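Local structure of thiamine-monophosphate kinase (6XEP) at residues Asp154-Gly159 with Ala237-Ala242; Gly159-Val164 with Ala282-Arg287; Leu168-Gly173 with Pro251-Leu256; Val241-Asp246 with Gly305-Gly310; Val245-Leu250 with His314-Ala319. The protein probably phosphorylates thiamine monophosphate with ATP to give thiamine diphosphate, the active form of vitamin B1, in a magnesium-dependent reaction. One frame throughout, in Å; residues are numbered along the deposited sequence. Where two conformers were deposited one is given.

Interaction 1. Residues Asp154-Gly159 with Ala237-Ala242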
# COMPACT_ATOMS: atom_id res chain seq x y z
N ASP A 154 -14.50 4.29 -20.39
CA ASP A 154 -15.91 4.29 -20.76
C ASP A 154 -16.23 5.28 -21.88
O ASP A 154 -17.41 5.52 -22.17
CB ASP A 154 -16.78 4.58 -19.53
CG ASP A 154 -16.57 5.98 -18.96
OD1 ASP A 154 -15.53 6.59 -19.25
OD2 ASP A 154 -17.44 6.46 -18.21
N ARG A 155 -15.22 5.82 -22.57
CA ARG A 155 -15.48 6.89 -23.52
C ARG A 155 -15.11 6.53 -24.95
O ARG A 155 -14.95 7.42 -25.79
CB ARG A 155 -14.77 8.17 -23.08
CG ARG A 155 -15.38 8.72 -21.79
CD ARG A 155 -14.88 10.09 -21.42
NE ARG A 155 -15.64 10.64 -20.30
CZ ARG A 155 -15.18 11.56 -19.46
NH1 ARG A 155 -13.94 12.04 -19.60
NH2 ARG A 155 -15.95 12.00 -18.47
N ALA A 156 -14.99 5.24 -25.27
CA ALA A 156 -14.82 4.86 -26.67
C ALA A 156 -16.04 5.33 -27.47
O ALA A 156 -17.16 5.34 -26.97
CB ALA A 156 -14.64 3.35 -26.80
N GLN A 157 -15.81 5.76 -28.72
CA GLN A 157 -16.85 6.29 -29.58
C GLN A 157 -17.02 5.39 -30.79
O GLN A 157 -16.05 4.83 -31.30
CB GLN A 157 -16.52 7.71 -30.05
CG GLN A 157 -16.44 8.71 -28.91
CD GLN A 157 -17.75 8.81 -28.17
OE1 GLN A 157 -18.80 9.08 -28.77
NE2 GLN A 157 -17.71 8.57 -26.86
N LEU A 158 -18.26 5.27 -31.26
CA LEU A 158 -18.51 4.55 -32.50
C LEU A 158 -17.65 5.11 -33.62
O LEU A 158 -17.49 6.33 -33.76
CB LEU A 158 -20.00 4.65 -32.87
CG LEU A 158 -20.98 4.04 -31.86
CD1 LEU A 158 -22.41 4.09 -32.38
CD2 LEU A 158 -20.61 2.61 -31.51
N GLY A 159 -17.07 4.22 -34.42
CA GLY A 159 -16.16 4.61 -35.47
C GLY A 159 -14.70 4.77 -35.07
O GLY A 159 -13.85 4.97 -35.96
N ALA A 237 -17.35 -2.94 -22.62
CA ALA A 237 -18.45 -2.97 -21.66
C ALA A 237 -18.71 -1.59 -21.08
O ALA A 237 -19.84 -1.11 -21.08
CB ALA A 237 -18.13 -3.98 -20.55
N ARG A 238 -17.66 -0.91 -20.60
CA ARG A 238 -17.86 0.39 -19.97
C ARG A 238 -18.35 1.44 -20.96
O ARG A 238 -19.13 2.32 -20.58
CB ARG A 238 -16.55 0.83 -19.29
CG ARG A 238 -16.10 -0.14 -18.20
CD ARG A 238 -16.71 0.19 -16.84
NE ARG A 238 -16.10 1.42 -16.36
CZ ARG A 238 -16.72 2.60 -16.31
NH1 ARG A 238 -17.99 2.68 -16.68
NH2 ARG A 238 -16.09 3.68 -15.88
N SER A 239 -17.94 1.35 -22.23
CA SER A 239 -18.36 2.31 -23.24
C SER A 239 -19.67 1.92 -23.93
O SER A 239 -20.18 2.72 -24.72
CB SER A 239 -17.26 2.49 -24.31
OG SER A 239 -16.02 2.92 -23.73
N ASN A 240 -20.22 0.73 -23.66
CA ASN A 240 -21.47 0.26 -24.28
C ASN A 240 -21.35 0.15 -25.81
O ASN A 240 -22.22 0.61 -26.56
CB ASN A 240 -22.66 1.16 -23.90
CG ASN A 240 -24.02 0.54 -24.26
OD1 ASN A 240 -24.22 -0.67 -24.16
ND2 ASN A 240 -24.97 1.39 -24.65
N VAL A 241 -20.26 -0.47 -26.27
CA VAL A 241 -19.97 -0.59 -27.70
C VAL A 241 -19.42 -1.98 -27.99
O VAL A 241 -19.03 -2.72 -27.09
CB VAL A 241 -18.97 0.47 -28.20
CG1 VAL A 241 -19.53 1.87 -28.00
CG2 VAL A 241 -17.61 0.27 -27.49
N ALA A 242 -19.36 -2.31 -29.27
CA ALA A 242 -18.59 -3.47 -29.69
C ALA A 242 -17.17 -3.05 -30.04
O ALA A 242 -16.92 -1.96 -30.57
CB ALA A 242 -19.21 -4.16 -30.91
O HOH W 1 -19.46 5.25 -17.15
O HOH W 2 -19.78 4.96 -26.00
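The guanidinium of R238 carries CB of D154 over one face, 3.4 Å above its plane and offset toward the rim. At its edge, in plane, sits a water that NH1 holds at 3.0 Å. The same water donates to OD2 of D154. The direct salt bridge from D154 OD2 to R238 NH2 is long, 3.9 Å, with the two planes 46° apart. D154 OD2 pairs mainly with R152, and R238 NE with D37 of the second subunit, a predicted magnesium ligand there. The bends at chi2 and chi3 of R238 fold its chain back over D154.

S239 makes the direct hydrogen bond of the contact. Its OG takes the N-H of A156 at 3.0 Å, and OG is also bonded to the carbonyl of R153. A second water bridges A156 O and S239 O. Beyond it, the CD2 methyl of L158 slides past CG1 of V241 at 3.7 Å.

N240, the first residue past helix 228-239, has positive phi and closes the helix in a Schellman motif. The loop 154-159 runs along this end and the link to strand 242-245, on its way to strand 161-165.

Interaction 2. Residues Gly159-Val164 with Ala282-Arg287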
# COMPACT_ATOMS: atom_id res chain seq x y z
N GLY A 159 -17.07 4.22 -34.42
CA GLY A 159 -16.16 4.61 -35.47
C GLY A 159 -14.70 4.77 -35.07
O GLY A 159 -13.85 4.97 -35.96
N ASP A 160 -14.36 4.68 -33.78
CA ASP A 160 -12.96 4.80 -33.36
C ASP A 160 -12.12 3.68 -33.95
O ASP A 160 -12.58 2.55 -34.13
CB ASP A 160 -12.83 4.75 -31.84
CG ASP A 160 -13.20 6.05 -31.15
OD1 ASP A 160 -13.52 7.04 -31.85
OD2 ASP A 160 -13.16 6.07 -29.90
N ASP A 161 -10.85 3.99 -34.23
CA ASP A 161 -9.84 2.94 -34.37
C ASP A 161 -9.44 2.43 -32.99
O ASP A 161 -9.45 3.17 -32.01
CB ASP A 161 -8.59 3.47 -35.08
CG ASP A 161 -8.84 3.93 -36.50
OD1 ASP A 161 -9.64 3.27 -37.19
OD2 ASP A 161 -8.21 4.93 -36.93
N ILE A 162 -9.03 1.17 -32.93
CA ILE A 162 -8.42 0.58 -31.75
C ILE A 162 -6.92 0.47 -32.02
O ILE A 162 -6.51 0.03 -33.10
CB ILE A 162 -9.02 -0.80 -31.43
CG1 ILE A 162 -10.54 -0.70 -31.26
CG2 ILE A 162 -8.41 -1.39 -30.15
CD1 ILE A 162 -11.19 -2.06 -31.00
N TRP A 163 -6.11 0.85 -31.02
CA TRP A 163 -4.65 0.86 -31.12
C TRP A 163 -4.06 0.12 -29.93
O TRP A 163 -4.66 0.07 -28.86
CB TRP A 163 -4.07 2.28 -31.10
CG TRP A 163 -4.45 3.14 -32.28
CD1 TRP A 163 -5.62 3.83 -32.45
CD2 TRP A 163 -3.66 3.41 -33.44
NE1 TRP A 163 -5.60 4.51 -33.64
CE2 TRP A 163 -4.40 4.28 -34.26
CE3 TRP A 163 -2.38 3.01 -33.85
CZ2 TRP A 163 -3.92 4.74 -35.49
CZ3 TRP A 163 -1.90 3.47 -35.07
CH2 TRP A 163 -2.67 4.33 -35.88
N VAL A 164 -2.84 -0.39 -30.10
CA VAL A 164 -2.12 -0.96 -28.97
C VAL A 164 -0.63 -0.65 -29.10
O VAL A 164 -0.09 -0.59 -30.21
CB VAL A 164 -2.37 -2.49 -28.83
CG1 VAL A 164 -1.75 -3.27 -29.99
CG2 VAL A 164 -1.87 -3.00 -27.47
N ALA A 282 -9.21 5.86 -30.62
CA ALA A 282 -9.04 7.22 -31.12
C ALA A 282 -9.89 7.41 -32.37
O ALA A 282 -10.14 6.47 -33.12
CB ALA A 282 -7.57 7.53 -31.46
N ALA A 283 -10.32 8.65 -32.59
CA ALA A 283 -11.03 8.98 -33.82
C ALA A 283 -10.18 8.60 -35.03
O ALA A 283 -8.96 8.70 -35.00
CB ALA A 283 -11.37 10.47 -33.85
N ALA A 284 -10.86 8.18 -36.11
CA ALA A 284 -10.14 7.73 -37.31
C ALA A 284 -9.25 8.82 -37.90
O ALA A 284 -8.25 8.51 -38.57
CB ALA A 284 -11.12 7.24 -38.37
N ASP A 285 -9.58 10.09 -37.68
CA ASP A 285 -8.77 11.15 -38.26
C ASP A 285 -7.50 11.43 -37.46
O ASP A 285 -6.74 12.33 -37.84
CB ASP A 285 -9.61 12.43 -38.45
CG ASP A 285 -10.06 13.06 -37.14
OD1 ASP A 285 -10.69 14.13 -37.19
OD2 ASP A 285 -9.77 12.52 -36.06
N GLN A 286 -7.23 10.67 -36.40
CA GLN A 286 -5.98 10.75 -35.66
C GLN A 286 -4.89 9.82 -36.20
O GLN A 286 -3.83 9.72 -35.57
CB GLN A 286 -6.21 10.45 -34.17
CG GLN A 286 -7.15 11.42 -33.48
CD GLN A 286 -6.67 12.84 -33.57
OE1 GLN A 286 -5.57 13.17 -33.11
NE2 GLN A 286 -7.47 13.70 -34.18
N ARG A 287 -5.11 9.15 -37.33
CA ARG A 287 -4.15 8.13 -37.76
C ARG A 287 -2.79 8.73 -38.04
O ARG A 287 -1.77 8.22 -37.56
CB ARG A 287 -4.67 7.39 -38.99
CG ARG A 287 -5.67 6.31 -38.64
CD ARG A 287 -6.23 5.68 -39.89
NE ARG A 287 -7.39 4.85 -39.59
CZ ARG A 287 -8.02 4.12 -40.51
NH1 ARG A 287 -7.58 4.12 -41.77
NH2 ARG A 287 -9.08 3.40 -40.15
O HOH W 3 -13.74 8.20 -36.24
O HOH W 4 -7.01 6.59 -35.06
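D161 and R287 form the tight part of this contact. R287 grips the carboxylate side-on, one nitrogen to each oxygen. NE reaches OD2 of D161 at 2.8 Å and NH2 reaches OD1 at 3.0 Å. Both bonds are nearly straight. The donors come on the syn sides but tilted out of the carboxylate plane, while OD1 and OD2 lie in or close to the guanidinium plane. The two planes are turned 33° apart. R287 is extended from CG to NE, which carries the guanidinium from the start of helix 287-297 to the aspartate.

The backbones of D161 and A282 pair as an antiparallel hydrogen-bonded pair. D161 N bonds A282 O at 2.8 Å, and A282 N returns a bond to D161 O. On the same side of the sheet, R287 CG touches the edge of the W163 ring at CZ2, 3.9 Å away. A water at the ring edge, in its plane, accepts the indole N-H of W163 and donates to D161 OD2 and A283 O. D161 OD2 therefore has two donors.

The other end is looser. G159 and A284 are exposed and are joined through a water, whose bond to G159 O is weak. Between the two ends, D160 turns its carboxylate to T281 and H219.

The arrangement is that of neighbouring antiparallel strands, 161-165 and 277-282, in the mixed sheet of the AIR synthase-related (PurM-like) C-terminal domain, where the second strand gives way to a helix.

Interaction 3. Residues Leu168-Gly173 with Pro251-Leu256; sequences LGDAAG and PISHAL
S253 places OG between its backbone N and carbonyl carbon, chi1 72°, and D170 sets CG beside its own backbone N, chi1 -70°. These turns bring the serine hydroxyl to the aspartate. S253 OG donates to D170 OD1 at 2.6 Å, meeting it on the syn side but 28° out of the carboxylate plane. The same OG accepts from L256 N at 3.1 Å, so donor and acceptor roles are both used. D170 OD2 is held elsewhere, by R200 in a salt bridge and by T167. The carboxylate is thus gripped at both oxygens, which probably stabilises its negative charge.

A water sits between the two segments. It donates to L168 O and D170 OD1, and accepts from S253 N at 2.6 Å. Nearby, L168 N bonds directly to P251 O at 3.0 Å, almost in line with the carbonyl. L168 CG and P251 CG make a looser apolar contact.

L256 supplies the apolar part. Its two methyls spread over the start of the other helix. CD2 lies 3.5 Å from L168 O and also touches G169, while CD1 reaches G173 CA at 3.9 Å. Neither glycine has a side chain in the way, and this lets the leucine sit close against the backbone.

Both segments are helix starts. G169 is the N-cap residue of helix 170-179. S253 is the N-cap residue of helix 254-259, and its bond from L256 N is a classic serine N-cap. Here the capping hydroxyl also ties one helix start to the other.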
# COMPACT_ATOMS: atom_id res chain seq x y z
N LEU A 168 2.44 -7.74 -28.24
CA LEU A 168 1.54 -8.49 -27.37
C LEU A 168 1.95 -9.95 -27.32
O LEU A 168 2.20 -10.56 -28.37
CB LEU A 168 0.09 -8.39 -27.87
CG LEU A 168 -0.55 -7.00 -27.75
CD1 LEU A 168 -1.96 -7.04 -28.36
CD2 LEU A 168 -0.60 -6.55 -26.31
N GLY A 169 1.96 -10.51 -26.11
CA GLY A 169 2.11 -11.95 -25.93
C GLY A 169 3.50 -12.41 -25.56
O GLY A 169 3.69 -13.61 -25.30
N ASP A 170 4.48 -11.51 -25.52
CA ASP A 170 5.85 -11.91 -25.23
C ASP A 170 5.97 -12.56 -23.85
O ASP A 170 6.60 -13.61 -23.68
CB ASP A 170 6.77 -10.70 -25.29
CG ASP A 170 6.96 -10.17 -26.69
OD1 ASP A 170 6.77 -10.93 -27.67
OD2 ASP A 170 7.34 -8.99 -26.79
N ALA A 171 5.42 -11.90 -22.83
CA ALA A 171 5.51 -12.45 -21.48
C ALA A 171 4.86 -13.82 -21.42
O ALA A 171 5.43 -14.76 -20.84
CB ALA A 171 4.88 -11.48 -20.48
N ALA A 172 3.67 -13.97 -22.01
CA ALA A 172 3.00 -15.26 -22.01
C ALA A 172 3.85 -16.31 -22.73
O ALA A 172 3.90 -17.46 -22.31
CB ALA A 172 1.63 -15.16 -22.69
N GLY A 173 4.50 -15.91 -23.82
CA GLY A 173 5.40 -16.83 -24.52
C GLY A 173 6.55 -17.30 -23.65
O GLY A 173 6.86 -18.49 -23.60
N PRO A 251 0.42 -6.76 -33.13
CA PRO A 251 1.88 -6.65 -33.15
C PRO A 251 2.53 -7.81 -32.42
O PRO A 251 2.44 -7.92 -31.19
CB PRO A 251 2.14 -5.31 -32.44
CG PRO A 251 0.99 -5.18 -31.50
CD PRO A 251 -0.19 -5.72 -32.28
N ILE A 252 3.20 -8.67 -33.17
CA ILE A 252 3.82 -9.86 -32.61
C ILE A 252 5.32 -9.73 -32.81
O ILE A 252 5.79 -9.49 -33.94
CB ILE A 252 3.23 -11.14 -33.23
CG1 ILE A 252 1.79 -11.31 -32.75
CG2 ILE A 252 4.05 -12.37 -32.85
CD1 ILE A 252 0.99 -12.38 -33.43
N SER A 253 6.08 -9.88 -31.72
CA SER A 253 7.51 -9.64 -31.79
C SER A 253 8.20 -10.71 -32.63
O SER A 253 7.68 -11.81 -32.86
CB SER A 253 8.12 -9.61 -30.39
OG SER A 253 8.15 -10.90 -29.82
N HIS A 254 9.40 -10.36 -33.10
CA HIS A 254 10.24 -11.33 -33.80
C HIS A 254 10.41 -12.60 -32.98
O HIS A 254 10.20 -13.71 -33.48
CB HIS A 254 11.60 -10.69 -34.09
CG HIS A 254 12.54 -11.59 -34.82
ND1 HIS A 254 12.53 -11.72 -36.20
CD2 HIS A 254 13.54 -12.39 -34.38
CE1 HIS A 254 13.47 -12.57 -36.56
NE2 HIS A 254 14.10 -12.99 -35.48
N ALA A 255 10.77 -12.44 -31.71
CA ALA A 255 11.08 -13.59 -30.87
C ALA A 255 9.85 -14.47 -30.65
O ALA A 255 9.95 -15.70 -30.69
CB ALA A 255 11.65 -13.12 -29.53
N LEU A 256 8.70 -13.85 -30.41
CA LEU A 256 7.49 -14.63 -30.19
C LEU A 256 7.14 -15.42 -31.44
O LEU A 256 6.86 -16.62 -31.37
CB LEU A 256 6.34 -13.72 -29.77
CG LEU A 256 5.06 -14.48 -29.37
CD1 LEU A 256 5.36 -15.42 -28.20
CD2 LEU A 256 3.91 -13.54 -29.01
O HOH W 5 4.94 -10.21 -29.36

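Interaction 4. Residues Val241-Asp246 with Gly305-Gly310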
# COMPACT_ATOMS: atom_id res chain seq x y z
N VAL A 241 -20.26 -0.47 -26.27
CA VAL A 241 -19.97 -0.59 -27.70
C VAL A 241 -19.42 -1.98 -27.99
O VAL A 241 -19.03 -2.72 -27.09
CB VAL A 241 -18.97 0.47 -28.20
CG1 VAL A 241 -19.53 1.87 -28.00
CG2 VAL A 241 -17.61 0.27 -27.49
N ALA A 242 -19.36 -2.31 -29.27
CA ALA A 242 -18.59 -3.47 -29.69
C ALA A 242 -17.17 -3.05 -30.04
O ALA A 242 -16.92 -1.96 -30.57
CB ALA A 242 -19.21 -4.16 -30.91
N ALA A 243 -16.23 -3.94 -29.74
CA ALA A 243 -14.85 -3.81 -30.18
C ALA A 243 -14.53 -4.95 -31.15
O ALA A 243 -14.79 -6.12 -30.85
CB ALA A 243 -13.89 -3.84 -28.99
N HIS A 244 -14.01 -4.61 -32.31
CA HIS A 244 -13.67 -5.62 -33.31
C HIS A 244 -12.16 -5.62 -33.46
O HIS A 244 -11.56 -4.56 -33.65
CB HIS A 244 -14.37 -5.32 -34.63
CG HIS A 244 -15.84 -5.66 -34.62
ND1 HIS A 244 -16.32 -6.87 -35.06
CD2 HIS A 244 -16.91 -4.95 -34.18
CE1 HIS A 244 -17.64 -6.89 -34.92
NE2 HIS A 244 -18.02 -5.74 -34.38
N VAL A 245 -11.54 -6.80 -33.32
CA VAL A 245 -10.09 -6.97 -33.42
C VAL A 245 -9.78 -7.80 -34.65
O VAL A 245 -10.33 -8.89 -34.84
CB VAL A 245 -9.51 -7.65 -32.18
CG1 VAL A 245 -8.03 -7.97 -32.40
CG2 VAL A 245 -9.68 -6.78 -30.96
N ASP A 246 -8.87 -7.30 -35.49
CA ASP A 246 -8.34 -8.09 -36.59
C ASP A 246 -7.10 -8.81 -36.09
O ASP A 246 -6.05 -8.18 -35.89
CB ASP A 246 -8.01 -7.25 -37.80
CG ASP A 246 -7.44 -8.10 -38.90
OD1 ASP A 246 -8.14 -9.04 -39.33
OD2 ASP A 246 -6.28 -7.86 -39.29
N GLY A 305 -7.93 -2.60 -34.87
CA GLY A 305 -9.36 -2.86 -34.90
C GLY A 305 -10.17 -1.59 -34.90
O GLY A 305 -9.65 -0.50 -35.18
N ARG A 306 -11.45 -1.74 -34.55
CA ARG A 306 -12.40 -0.64 -34.66
C ARG A 306 -13.50 -0.81 -33.62
O ARG A 306 -13.79 -1.93 -33.17
CB ARG A 306 -13.03 -0.56 -36.05
CG ARG A 306 -13.91 -1.75 -36.34
CD ARG A 306 -14.22 -1.93 -37.82
NE ARG A 306 -14.84 -3.24 -38.04
CZ ARG A 306 -16.15 -3.48 -37.93
NH1 ARG A 306 -16.98 -2.50 -37.62
NH2 ARG A 306 -16.62 -4.70 -38.16
N ILE A 307 -14.09 0.32 -33.22
CA ILE A 307 -15.24 0.37 -32.32
C ILE A 307 -16.48 0.52 -33.18
O ILE A 307 -16.48 1.32 -34.12
CB ILE A 307 -15.09 1.54 -31.33
CG1 ILE A 307 -13.87 1.33 -30.43
CG2 ILE A 307 -16.38 1.69 -30.48
CD1 ILE A 307 -14.00 0.19 -29.45
N ALA A 308 -17.54 -0.24 -32.87
CA ALA A 308 -18.72 -0.29 -33.72
C ALA A 308 -19.96 -0.55 -32.88
O ALA A 308 -19.88 -0.91 -31.70
CB ALA A 308 -18.60 -1.37 -34.80
N ASP A 309 -21.11 -0.37 -33.53
CA ASP A 309 -22.39 -0.71 -32.92
C ASP A 309 -22.40 -2.18 -32.51
O ASP A 309 -21.83 -3.03 -33.19
CB ASP A 309 -23.51 -0.45 -33.94
CG ASP A 309 -24.89 -0.45 -33.31
OD1 ASP A 309 -24.97 -0.46 -32.07
OD2 ASP A 309 -25.88 -0.42 -34.09
N GLY A 310 -23.09 -2.48 -31.40
CA GLY A 310 -23.18 -3.85 -30.90
C GLY A 310 -22.63 -3.98 -29.49
O GLY A 310 -22.57 -2.99 -28.74
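Strands 242-245 and 305-308 run antiparallel, with their directions 160° apart and their axes 4.8 Å from each other. A242 with A308 and H244 with R306 are the hydrogen-bonded pairs. A243 with I307 and V245 with G305 are the non-hydrogen-bonded ones. The bond from H244 N to R306 O is short and nearly straight, at 2.8 Å. At G305 the backbones come close, with its CA 3.0 Å from H244 O in a CA-H...O contact.

The two strands are neighbours in the mixed sheet of the PurM-like C-terminal domain. Strand 161-165 lies beyond 305-308, and strand 312-315 lies beyond 242-245.

H244, R306, A242 and A308 share one face of the sheet. The guanidinium of R306 lies flat on the H244 ring, with planes 10° apart and centres 4.2 Å apart. Its NH2 stands over the ring centre. CG of R306 sits between the backbone N and the carbonyl carbon, chi1 67°, and the extended chain then lays the guanidinium over the ring. H244 also stacks with H314. A308 CB meets CD2 of the histidine.

I307 points to the other face with A243. Its CG2 presses on V241 CG2 at 3.5 Å, and its CD1 reaches A243 CB at 4.1 Å.

Interaction 5. Residues Val245-Leu250 with His314-Ala319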
# COMPACT_ATOMS: atom_id res chain seq x y z
N VAL A 245 -11.54 -6.80 -33.32
CA VAL A 245 -10.09 -6.97 -33.42
C VAL A 245 -9.78 -7.80 -34.65
O VAL A 245 -10.33 -8.89 -34.84
CB VAL A 245 -9.51 -7.65 -32.18
CG1 VAL A 245 -8.03 -7.97 -32.40
CG2 VAL A 245 -9.68 -6.78 -30.96
N ASP A 246 -8.87 -7.30 -35.49
CA ASP A 246 -8.34 -8.09 -36.59
C ASP A 246 -7.10 -8.81 -36.09
O ASP A 246 -6.05 -8.18 -35.89
CB ASP A 246 -8.01 -7.25 -37.80
CG ASP A 246 -7.44 -8.10 -38.90
OD1 ASP A 246 -8.14 -9.04 -39.33
OD2 ASP A 246 -6.28 -7.86 -39.29
N ALA A 247 -7.21 -10.13 -35.89
CA ALA A 247 -6.12 -10.86 -35.26
C ALA A 247 -4.85 -10.78 -36.09
O ALA A 247 -3.75 -10.73 -35.54
CB ALA A 247 -6.51 -12.32 -35.04
N ASP A 248 -4.98 -10.74 -37.42
CA ASP A 248 -3.80 -10.70 -38.28
C ASP A 248 -2.98 -9.44 -38.07
O ASP A 248 -1.79 -9.43 -38.40
CB ASP A 248 -4.19 -10.79 -39.76
CG ASP A 248 -4.74 -12.16 -40.17
OD1 ASP A 248 -4.50 -13.17 -39.47
OD2 ASP A 248 -5.42 -12.22 -41.22
N SER A 249 -3.58 -8.37 -37.53
CA SER A 249 -2.94 -7.08 -37.35
C SER A 249 -2.20 -6.94 -36.03
O SER A 249 -1.52 -5.92 -35.81
CB SER A 249 -3.96 -5.95 -37.42
OG SER A 249 -4.61 -5.95 -38.68
N LEU A 250 -2.34 -7.89 -35.14
CA LEU A 250 -1.76 -7.75 -33.82
C LEU A 250 -0.23 -7.64 -33.93
O LEU A 250 0.38 -8.33 -34.74
CB LEU A 250 -2.13 -8.94 -32.95
CG LEU A 250 -3.62 -9.11 -32.61
CD1 LEU A 250 -3.80 -10.36 -31.75
CD2 LEU A 250 -4.14 -7.88 -31.90
N HIS A 314 -14.82 -8.73 -30.27
CA HIS A 314 -14.90 -9.69 -31.36
C HIS A 314 -13.48 -9.92 -31.86
O HIS A 314 -12.65 -9.00 -31.83
CB HIS A 314 -15.74 -9.20 -32.52
CG HIS A 314 -17.17 -8.91 -32.19
ND1 HIS A 314 -17.54 -7.95 -31.27
CD2 HIS A 314 -18.32 -9.40 -32.71
CE1 HIS A 314 -18.86 -7.89 -31.22
NE2 HIS A 314 -19.36 -8.75 -32.08
N VAL A 315 -13.21 -11.14 -32.29
CA VAL A 315 -12.00 -11.46 -33.02
C VAL A 315 -12.43 -11.97 -34.38
O VAL A 315 -13.18 -12.95 -34.47
CB VAL A 315 -11.13 -12.52 -32.31
CG1 VAL A 315 -9.89 -12.79 -33.14
CG2 VAL A 315 -10.74 -12.08 -30.90
N ASP A 316 -11.96 -11.30 -35.43
CA ASP A 316 -12.31 -11.69 -36.79
C ASP A 316 -13.83 -11.87 -36.93
O ASP A 316 -14.31 -12.82 -37.56
CB ASP A 316 -11.55 -12.96 -37.19
CG ASP A 316 -10.03 -12.77 -37.11
OD1 ASP A 316 -9.56 -11.61 -36.97
OD2 ASP A 316 -9.31 -13.79 -37.17
N GLY A 317 -14.58 -10.97 -36.30
CA GLY A 317 -16.03 -10.93 -36.44
C GLY A 317 -16.82 -11.71 -35.40
O GLY A 317 -18.05 -11.57 -35.36
N GLU A 318 -16.18 -12.53 -34.57
CA GLU A 318 -16.90 -13.42 -33.67
C GLU A 318 -16.69 -12.98 -32.22
O GLU A 318 -15.55 -12.77 -31.81
CB GLU A 318 -16.42 -14.87 -33.84
CG GLU A 318 -17.15 -15.85 -32.96
CD GLU A 318 -18.65 -15.79 -33.17
OE1 GLU A 318 -19.12 -16.30 -34.20
OE2 GLU A 318 -19.35 -15.23 -32.30
N ALA A 319 -17.77 -12.87 -31.46
CA ALA A 319 -17.66 -12.50 -30.05
C ALA A 319 -17.77 -13.68 -29.10
O ALA A 319 -17.25 -13.60 -27.98
CB ALA A 319 -18.72 -11.46 -29.67
O HOH W 6 -6.60 -14.39 -37.85
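H314 begins the second segment, and its carbonyl accepts the V245 N-H at 2.9 Å (V245 N to H314 O). The donor comes from above the carbonyl plane. CB of V245 also rests against that oxygen, 3.4 Å away. This is the parallel edge of the mixed sheet in the AIR synthase-related (PurM-like) C-terminal domain, where strand 312-315 is the outermost strand in the chain and lies beside strand 242-245. The ring of H314 turns off to the side. The methyl of A319 covers one of its faces.

V315 is bridged to V245 in parallel register. Its CG1 is anti to the backbone N, chi1 180°, and touches CB of A247 at 3.9 Å. R266 and L229 also pack on V315, so helices 262-271 and 228-239 meet the sheet here.

D316 carries the polar part. Its N-H bonds to V245 O at 3.0 Å in an almost straight line, 172°. Its side chain reaches forward to the 3-10 turn 247-249. OD1 takes the A247 N-H at 3.0 Å, on the syn side and close to the carboxylate plane. That oxygen also comes near another acid, D246 OD1. The like charges there would probably be costly if both are ionised. D246 OD2, the other oxygen, accepts from S249 OG. D316 OD2 has a weak, long ion pair with R266. A water joins the two segments, donating to D316 OD2 and to D248 OD1, 2.9 Å from each.

D316 and G317 are the central residues of a type I' turn from V315 to E318. Its end residues bond both ways, V315 N to E318 O at 2.9 Å and E318 N to V315 O at 3.0 Å.

From the N terminus, interaction 1 comes first and closes a long loop from before strand 161-165 to the end of helix 228-239. Interaction 2 starts where interaction 1 leaves off, at G159, and crosses it. Its loop to 282-287 encloses interaction 3, which joins two helix starts. Interactions 4 and 5 open near strand 242-245 and end at 305-310 and 314-319. Both cross interactions 2 and 3. Interactions 2, 4 and 5 belong to one mixed sheet. Interaction 1 closes where interaction 4 opens, sharing V241 and A242, and touches it through G159 and I307. Interaction 5 opens only afterwards. Interaction 3 meets interaction 2 at V164 and P251, and interaction 5 at L168 and L250.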